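Protein involved in catabolism of external DNA (Legionella pneumophila subsp. pneumophila, PDB 2OO3) probably methylates the N6 atom of one adenine of 23S ribosomal RNA, with S-adenosyl-L-methionine as the methyl donor. Local coordinates at residues P77-E82 with K254-T259; D114-C119 with K137-N142; S218-I223 with G239-N244. All coordinates share one frame; numbering follows the deposited sequence. Where two conformers were deposited one is given.

Interaction 1: residues P77-E82 with K254-T259. With SO4 (sulfate ion), chain D.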
# COMPACT_ATOMS: atom_id res chain seq x y z
N PRO A 77 0.68 -3.94 19.11
CA PRO A 77 1.83 -3.07 19.33
C PRO A 77 1.55 -1.68 18.80
O PRO A 77 0.74 -1.51 17.87
CB PRO A 77 2.95 -3.75 18.51
CG PRO A 77 2.48 -5.20 18.32
CD PRO A 77 1.00 -5.08 18.22
N SER A 78 2.18 -0.67 19.40
CA SER A 78 1.97 0.73 19.06
C SER A 78 2.23 1.08 17.61
O SER A 78 1.73 2.10 17.15
CB SER A 78 2.83 1.64 19.97
OG SER A 78 4.20 1.48 19.62
N LEU A 79 3.01 0.28 16.88
CA LEU A 79 3.19 0.48 15.42
C LEU A 79 1.88 0.44 14.60
O LEU A 79 1.84 0.93 13.46
CB LEU A 79 4.18 -0.56 14.83
CG LEU A 79 5.66 -0.33 15.22
CD1 LEU A 79 6.54 -1.42 14.64
CD2 LEU A 79 6.12 1.01 14.71
N PHE A 80 0.84 -0.13 15.20
CA PHE A 80 -0.50 -0.24 14.61
C PHE A 80 -1.41 0.95 14.86
O PHE A 80 -2.52 1.03 14.30
CB PHE A 80 -1.19 -1.50 15.11
CG PHE A 80 -0.66 -2.80 14.50
CD1 PHE A 80 -1.40 -3.49 13.53
CD2 PHE A 80 0.57 -3.35 14.91
CE1 PHE A 80 -0.93 -4.71 12.99
CE2 PHE A 80 1.07 -4.56 14.37
CZ PHE A 80 0.32 -5.25 13.40
N LEU A 81 -0.96 1.89 15.71
CA LEU A 81 -1.82 2.99 16.13
C LEU A 81 -2.41 3.79 15.00
O LEU A 81 -3.60 4.05 15.02
CB LEU A 81 -1.10 3.95 17.12
CG LEU A 81 -0.84 3.35 18.50
CD1 LEU A 81 0.14 4.30 19.27
CD2 LEU A 81 -2.14 3.19 19.23
N GLU A 82 -1.60 4.21 14.04
CA GLU A 82 -2.12 5.14 13.00
C GLU A 82 -3.14 4.41 12.14
O GLU A 82 -4.20 4.94 11.81
CB GLU A 82 -0.98 5.67 12.13
CG GLU A 82 -0.04 6.68 12.86
CD GLU A 82 1.17 6.01 13.60
OE1 GLU A 82 1.14 4.81 13.96
OE2 GLU A 82 2.17 6.73 13.83
N LYS A 254 9.31 -5.55 10.44
CA LYS A 254 9.51 -6.87 11.02
C LYS A 254 8.58 -7.12 12.21
O LYS A 254 7.99 -8.20 12.32
CB LYS A 254 10.98 -7.04 11.44
CG LYS A 254 11.37 -8.48 11.88
CD LYS A 254 12.88 -8.54 12.20
CE LYS A 254 13.33 -9.91 12.75
NZ LYS A 254 12.57 -10.16 14.00
N LEU A 255 8.47 -6.14 13.11
CA LEU A 255 7.53 -6.24 14.24
C LEU A 255 6.10 -6.37 13.70
O LEU A 255 5.32 -7.19 14.19
CB LEU A 255 7.61 -5.04 15.20
CG LEU A 255 6.63 -5.12 16.42
CD1 LEU A 255 6.64 -6.46 17.17
CD2 LEU A 255 6.81 -3.97 17.44
N VAL A 256 5.77 -5.58 12.69
CA VAL A 256 4.41 -5.63 12.16
C VAL A 256 4.14 -7.04 11.61
O VAL A 256 3.13 -7.67 11.95
CB VAL A 256 4.20 -4.57 11.04
CG1 VAL A 256 2.86 -4.85 10.25
CG2 VAL A 256 4.20 -3.13 11.64
N LEU A 257 5.03 -7.52 10.74
CA LEU A 257 4.85 -8.82 10.08
C LEU A 257 4.80 -9.97 11.09
O LEU A 257 3.97 -10.87 10.95
CB LEU A 257 5.95 -9.09 9.04
CG LEU A 257 5.95 -8.16 7.82
CD1 LEU A 257 7.29 -8.25 7.05
CD2 LEU A 257 4.78 -8.50 6.89
N GLU A 258 5.67 -9.94 12.11
CA GLU A 258 5.59 -10.95 13.18
C GLU A 258 4.23 -10.94 13.83
O GLU A 258 3.64 -12.00 14.04
CB GLU A 258 6.60 -10.71 14.30
CG GLU A 258 8.06 -10.75 13.94
CD GLU A 258 8.89 -10.67 15.21
OE1 GLU A 258 10.12 -10.44 15.12
OE2 GLU A 258 8.29 -10.85 16.31
N THR A 259 3.74 -9.74 14.19
CA THR A 259 2.39 -9.63 14.77
C THR A 259 1.30 -10.21 13.86
O THR A 259 0.43 -10.97 14.31
CB THR A 259 2.05 -8.16 15.16
OG1 THR A 259 3.07 -7.68 16.04
CG2 THR A 259 0.75 -8.08 15.88
S SO4 D . 4.43 -1.57 22.36
O1 SO4 D . 4.23 -2.21 23.66
O2 SO4 D . 3.11 -1.23 21.85
O3 SO4 D . 5.24 -0.36 22.52
O4 SO4 D . 5.12 -2.48 21.44
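L255 meets two residues of 77-82 with its CD2 branch. L255 CD2 lies 3.8 Å from L79 CD1 and 4.0 Å from P77 CB, and the L79 and L255 side chains cross at a slant. L255 CG stands anti to its backbone N (chi1 -180°), which carries CD2 out to both partners. V256 follows, and its two methyls part: V256 CG2 packs on L79 CB at 4.1 Å, while CG1 approaches F80 CZ. V256 O lies near the plane of the F80 ring, at its edge. T259 OG1 comes to 3.4 Å from P77 CG, the two side chains reaching toward each other. T259 OG1 also bonds back to L255 O at 3.0 Å. This fixes the threonine's rotation, its CG2 turned to F80 CZ and P77 CD. T259 N reaches the same oxygen from the opposite face of the carbonyl, so L255 O is gripped twice. A sulfate, probably from the crystallisation liquor, accepts a bond from S78 N. I21 of helix 14-30 touches both F80 and V256. No hydrogen bond or salt bridge joins the segments, so helix 249-263 and the 3-10 turn before helix 81-90 meet mainly by van der Waals packing of apolar groups.

Interaction 2: residues D114-C119 with K137-N142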
# COMPACT_ATOMS: atom_id res chain seq x y z
N ASP A 114 0.87 19.45 1.78
CA ASP A 114 1.26 18.37 0.88
C ASP A 114 0.36 18.39 -0.32
O ASP A 114 -0.62 19.16 -0.36
CB ASP A 114 1.19 17.01 1.61
CG ASP A 114 2.14 16.95 2.81
OD1 ASP A 114 3.29 17.46 2.68
OD2 ASP A 114 1.76 16.39 3.88
N ARG A 115 0.65 17.58 -1.32
CA ARG A 115 -0.24 17.52 -2.49
C ARG A 115 -0.51 16.08 -2.84
O ARG A 115 0.45 15.32 -3.09
CB ARG A 115 0.39 18.21 -3.70
CG ARG A 115 -0.47 18.19 -4.92
CD ARG A 115 0.01 19.21 -5.96
NE ARG A 115 1.39 18.94 -6.36
CZ ARG A 115 1.77 18.34 -7.49
NH1 ARG A 115 0.87 17.94 -8.38
NH2 ARG A 115 3.06 18.16 -7.72
N LEU A 116 -1.79 15.71 -2.85
CA LEU A 116 -2.20 14.33 -3.16
C LEU A 116 -2.72 14.29 -4.58
O LEU A 116 -3.56 15.10 -4.98
CB LEU A 116 -3.30 13.82 -2.21
CG LEU A 116 -2.98 13.62 -0.72
CD1 LEU A 116 -2.90 14.95 0.03
CD2 LEU A 116 -4.02 12.69 -0.08
N TYR A 117 -2.26 13.31 -5.33
CA TYR A 117 -2.71 13.13 -6.66
C TYR A 117 -3.18 11.67 -6.81
O TYR A 117 -2.38 10.72 -6.73
CB TYR A 117 -1.55 13.44 -7.58
CG TYR A 117 -1.94 13.64 -9.01
CD1 TYR A 117 -1.88 14.92 -9.60
CD2 TYR A 117 -2.34 12.56 -9.80
CE1 TYR A 117 -2.21 15.10 -10.93
CE2 TYR A 117 -2.67 12.73 -11.13
CZ TYR A 117 -2.60 14.00 -11.68
OH TYR A 117 -2.89 14.17 -12.98
N LEU A 118 -4.48 11.50 -7.02
CA LEU A 118 -5.07 10.17 -7.00
C LEU A 118 -5.59 9.82 -8.39
O LEU A 118 -6.36 10.59 -8.97
CB LEU A 118 -6.24 10.13 -6.01
CG LEU A 118 -5.95 10.64 -4.59
CD1 LEU A 118 -7.21 10.72 -3.71
CD2 LEU A 118 -4.80 9.78 -3.89
N CYS A 119 -5.21 8.65 -8.89
CA CYS A 119 -5.60 8.24 -10.26
C CYS A 119 -6.50 7.03 -10.19
O CYS A 119 -6.19 6.08 -9.47
CB CYS A 119 -4.38 7.87 -11.12
SG CYS A 119 -3.13 9.20 -11.31
N LYS A 137 -6.89 19.08 3.38
CA LYS A 137 -5.79 18.66 2.47
C LYS A 137 -6.09 19.05 1.05
O LYS A 137 -7.23 19.43 0.70
CB LYS A 137 -5.51 17.15 2.51
CG LYS A 137 -5.63 16.50 3.85
CD LYS A 137 -4.76 17.16 4.95
CE LYS A 137 -5.37 16.76 6.29
NZ LYS A 137 -4.39 16.15 7.16
N LYS A 138 -5.07 18.92 0.24
CA LYS A 138 -5.08 19.38 -1.14
C LYS A 138 -5.12 18.10 -2.00
O LYS A 138 -4.11 17.41 -2.18
CB LYS A 138 -3.79 20.19 -1.34
CG LYS A 138 -3.63 20.95 -2.61
CD LYS A 138 -2.55 22.11 -2.44
CE LYS A 138 -1.11 21.61 -2.17
NZ LYS A 138 -0.14 22.67 -1.64
N VAL A 139 -6.31 17.76 -2.51
CA VAL A 139 -6.53 16.47 -3.12
C VAL A 139 -6.97 16.58 -4.58
O VAL A 139 -8.04 17.12 -4.87
CB VAL A 139 -7.57 15.62 -2.33
CG1 VAL A 139 -7.77 14.23 -2.99
CG2 VAL A 139 -7.16 15.45 -0.87
N TYR A 140 -6.15 16.10 -5.50
CA TYR A 140 -6.50 16.11 -6.93
C TYR A 140 -6.86 14.72 -7.40
O TYR A 140 -6.01 13.83 -7.43
CB TYR A 140 -5.34 16.64 -7.76
CG TYR A 140 -5.07 18.09 -7.43
CD1 TYR A 140 -5.71 19.12 -8.16
CD2 TYR A 140 -4.22 18.45 -6.37
CE1 TYR A 140 -5.49 20.46 -7.84
CE2 TYR A 140 -3.99 19.81 -6.05
CZ TYR A 140 -4.62 20.80 -6.80
OH TYR A 140 -4.39 22.12 -6.48
N VAL A 141 -8.12 14.54 -7.79
CA VAL A 141 -8.61 13.22 -8.23
C VAL A 141 -8.69 13.22 -9.75
O VAL A 141 -9.34 14.10 -10.33
CB VAL A 141 -9.99 12.94 -7.66
CG1 VAL A 141 -10.51 11.55 -8.09
CG2 VAL A 141 -9.98 13.06 -6.14
N ASN A 142 -8.04 12.23 -10.39
CA ASN A 142 -7.93 12.15 -11.84
C ASN A 142 -8.39 10.83 -12.46
O ASN A 142 -8.00 9.75 -12.01
CB ASN A 142 -6.50 12.44 -12.24
CG ASN A 142 -6.08 13.82 -11.82
OD1 ASN A 142 -6.20 14.78 -12.59
ND2 ASN A 142 -5.59 13.94 -10.59
O HOH W 1 -2.65 18.34 1.38
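L118 O accepts the shortest bond across the contact, from N142 N at 2.7 Å, and V141 CA adds a CA-H...O contact there. L118 N donates to Y140 O at 2.8 Å. Y140 N reaches L116 O, and L116 N reaches K138 O. A water links D114 O to K138 N. Strands 115-119 and 139-142 run parallel, with 16° between the short segment axes, and with helix 123-129 they form a beta-alpha-beta unit at one edge of the Rossmann-like sheet. Strand 139-142 is the outermost strand, and 115-119 bonds on to strand 38-41. On the face with Y117 and Y140, the amide of N142 lies flat over the Y117 ring. The two planes are 6° apart, and N142 ND2 sits 3.2 Å from Y117 CZ, toward the rim of the ring. N142 CG is anti to its own carbonyl carbon (chi1 -61°), which brings the amide over the tyrosine. R115 CG packs 4.0 Å from Y140 CD2, while the guanidinium pairs with E158. On the other face, L118 CD1 meets V139 CG1 at 3.6 Å, and I107 of helix 102-109 covers V139 and L116. C119, at the C-terminal end of its strand, lies close to G146, a predicted S-adenosyl-L-methionine site.

Interaction 3: residues S218-I223 with G239-N244. With SO4 (sulfate ion), chain C.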
# COMPACT_ATOMS: atom_id res chain seq x y z
N SER A 218 19.38 -0.81 -5.87
CA SER A 218 19.81 -1.64 -4.77
C SER A 218 19.46 -1.02 -3.42
O SER A 218 19.69 -1.63 -2.36
CB SER A 218 21.32 -1.78 -4.84
OG SER A 218 21.86 -0.48 -4.90
N LYS A 219 18.92 0.20 -3.42
CA LYS A 219 18.51 0.78 -2.13
C LYS A 219 17.04 0.40 -1.98
O LYS A 219 16.13 1.22 -2.24
CB LYS A 219 18.64 2.31 -2.11
CG LYS A 219 20.07 2.84 -2.18
CD LYS A 219 20.07 4.36 -1.92
CE LYS A 219 20.90 5.10 -2.93
NZ LYS A 219 20.20 5.28 -4.23
N SER A 220 16.81 -0.86 -1.61
CA SER A 220 15.46 -1.43 -1.72
C SER A 220 15.20 -2.36 -0.54
O SER A 220 16.14 -2.88 0.09
CB SER A 220 15.38 -2.23 -3.03
OG SER A 220 16.24 -3.36 -2.96
N VAL A 221 13.93 -2.56 -0.22
CA VAL A 221 13.56 -3.62 0.70
C VAL A 221 12.34 -4.33 0.12
O VAL A 221 11.45 -3.70 -0.51
CB VAL A 221 13.38 -3.13 2.18
CG1 VAL A 221 12.22 -2.12 2.33
CG2 VAL A 221 13.14 -4.31 3.11
N ARG A 222 12.33 -5.65 0.26
CA ARG A 222 11.20 -6.45 -0.16
C ARG A 222 10.62 -7.07 1.10
O ARG A 222 11.38 -7.60 1.91
CB ARG A 222 11.69 -7.54 -1.12
CG ARG A 222 10.81 -8.76 -1.07
CD ARG A 222 10.93 -9.62 -2.28
NE ARG A 222 12.10 -10.47 -2.29
CZ ARG A 222 12.06 -11.79 -2.52
NH1 ARG A 222 10.91 -12.45 -2.73
NH2 ARG A 222 13.19 -12.48 -2.54
N ILE A 223 9.31 -6.95 1.29
CA ILE A 223 8.64 -7.60 2.41
C ILE A 223 7.53 -8.52 1.86
O ILE A 223 6.90 -8.20 0.85
CB ILE A 223 8.11 -6.57 3.42
CG1 ILE A 223 6.99 -5.73 2.80
CG2 ILE A 223 9.29 -5.67 3.90
CD1 ILE A 223 6.22 -4.83 3.82
N GLY A 239 3.29 -9.23 -1.26
CA GLY A 239 4.47 -8.50 -0.79
C GLY A 239 4.46 -7.05 -1.17
O GLY A 239 3.55 -6.61 -1.91
N LEU A 240 5.43 -6.31 -0.65
CA LEU A 240 5.69 -4.94 -1.16
C LEU A 240 7.18 -4.74 -1.41
O LEU A 240 8.03 -5.28 -0.69
CB LEU A 240 5.11 -3.84 -0.25
CG LEU A 240 3.58 -3.91 -0.03
CD1 LEU A 240 3.24 -4.54 1.33
CD2 LEU A 240 2.96 -2.54 -0.12
N TRP A 241 7.48 -4.01 -2.48
CA TRP A 241 8.84 -3.67 -2.86
C TRP A 241 8.97 -2.17 -2.68
O TRP A 241 8.19 -1.40 -3.25
CB TRP A 241 9.10 -4.09 -4.31
CG TRP A 241 10.55 -3.89 -4.68
CD1 TRP A 241 11.19 -2.71 -4.90
CD2 TRP A 241 11.53 -4.91 -4.81
NE1 TRP A 241 12.52 -2.92 -5.19
CE2 TRP A 241 12.76 -4.27 -5.13
CE3 TRP A 241 11.50 -6.31 -4.69
CZ2 TRP A 241 13.95 -4.99 -5.33
CZ3 TRP A 241 12.71 -7.03 -4.90
CH2 TRP A 241 13.91 -6.36 -5.19
N ILE A 242 9.94 -1.74 -1.87
CA ILE A 242 10.09 -0.32 -1.56
C ILE A 242 11.48 0.12 -1.98
O ILE A 242 12.47 -0.52 -1.62
CB ILE A 242 9.83 0.00 -0.03
CG1 ILE A 242 8.39 -0.40 0.35
CG2 ILE A 242 10.04 1.50 0.24
CD1 ILE A 242 8.13 -0.59 1.80
N ILE A 243 11.52 1.16 -2.80
CA ILE A 243 12.77 1.83 -3.17
C ILE A 243 12.92 3.09 -2.33
O ILE A 243 11.97 3.86 -2.17
CB ILE A 243 12.76 2.22 -4.65
CG1 ILE A 243 12.59 0.95 -5.52
CG2 ILE A 243 14.07 2.97 -5.04
CD1 ILE A 243 12.30 1.22 -7.03
N ASN A 244 14.12 3.26 -1.78
CA ASN A 244 14.44 4.32 -0.84
C ASN A 244 13.64 4.22 0.45
O ASN A 244 13.02 5.19 0.90
CB ASN A 244 14.29 5.68 -1.55
CG ASN A 244 15.32 5.83 -2.67
OD1 ASN A 244 16.47 5.39 -2.54
ND2 ASN A 244 14.91 6.45 -3.77
S SO4 C . 21.36 2.50 -6.76
O1 SO4 C . 20.36 2.78 -5.74
O2 SO4 C . 20.92 3.11 -8.02
O3 SO4 C . 22.63 3.09 -6.34
O4 SO4 C . 21.51 1.07 -6.98
O HOH W 2 17.78 4.49 -4.96
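Strands 220-226 and 237-243 form an antiparallel beta hairpin within the mixed sheet of the domain. Two hydrogen-bonded pairs carry it. V221 N bonds to I242 O at 2.9 Å and I242 N to V221 O at 2.8 Å. I223 and L240 exchange a second such couple, and N244 N adds a bond to K219 O. S220 with I243 and R222 with W241 are the non-hydrogen-bonded pairs.

W241 lies along S220 and R222. With CG anti to the backbone N (chi1 -173°), the indole brings W241 NE1 to 3.6 Å from S220 CB and W241 CE3 to 3.8 Å from R222 CB. The R222 guanidinium plane is tilted 22° from the indole, and its charge is paired with E274 and E224. On the other face, the V221 and I242 side chains lie side by side, CG1 against CB, and I223 CD1 meets L240 CD1 at 3.9 Å; helix 249-263 packs there through F249, I253 and L257. The side chain of L240 lies about 7 Å from that of D166, the predicted proton acceptor.

At the open end, K219 NZ bonds to sulfate O1 at 2.9 Å. A water joins NZ, that oxygen and N244 OD1, while N244 ND2 bonds to the carbonyls of G192 and S190. S218 N bonds to O4. The sulfate, probably from the crystallisation liquor, is also held by S217 OG and K278 NZ. The two lysines would probably offset its charge.

In the fold
From the N terminus, interaction 1 opens first, at 77-82, and closes last, at 254-259. Its long loop holds the other two contacts. Interaction 2 closes a short beta-alpha-beta loop between 114-119 and 137-142. Interaction 3 then closes the hairpin between 218-223 and 239-244. These two follow in series and do not cross. They belong to the same mixed sheet, interaction 2 at its parallel edge and interaction 3 in its antiparallel part, with nearest atoms about 15 Å apart. Interactions 1 and 3 touch where L257 CD1 packs on I223 CB at 4.1 Å. Helix 249-263 thus lies between the hairpin and the turn before helix 81-90.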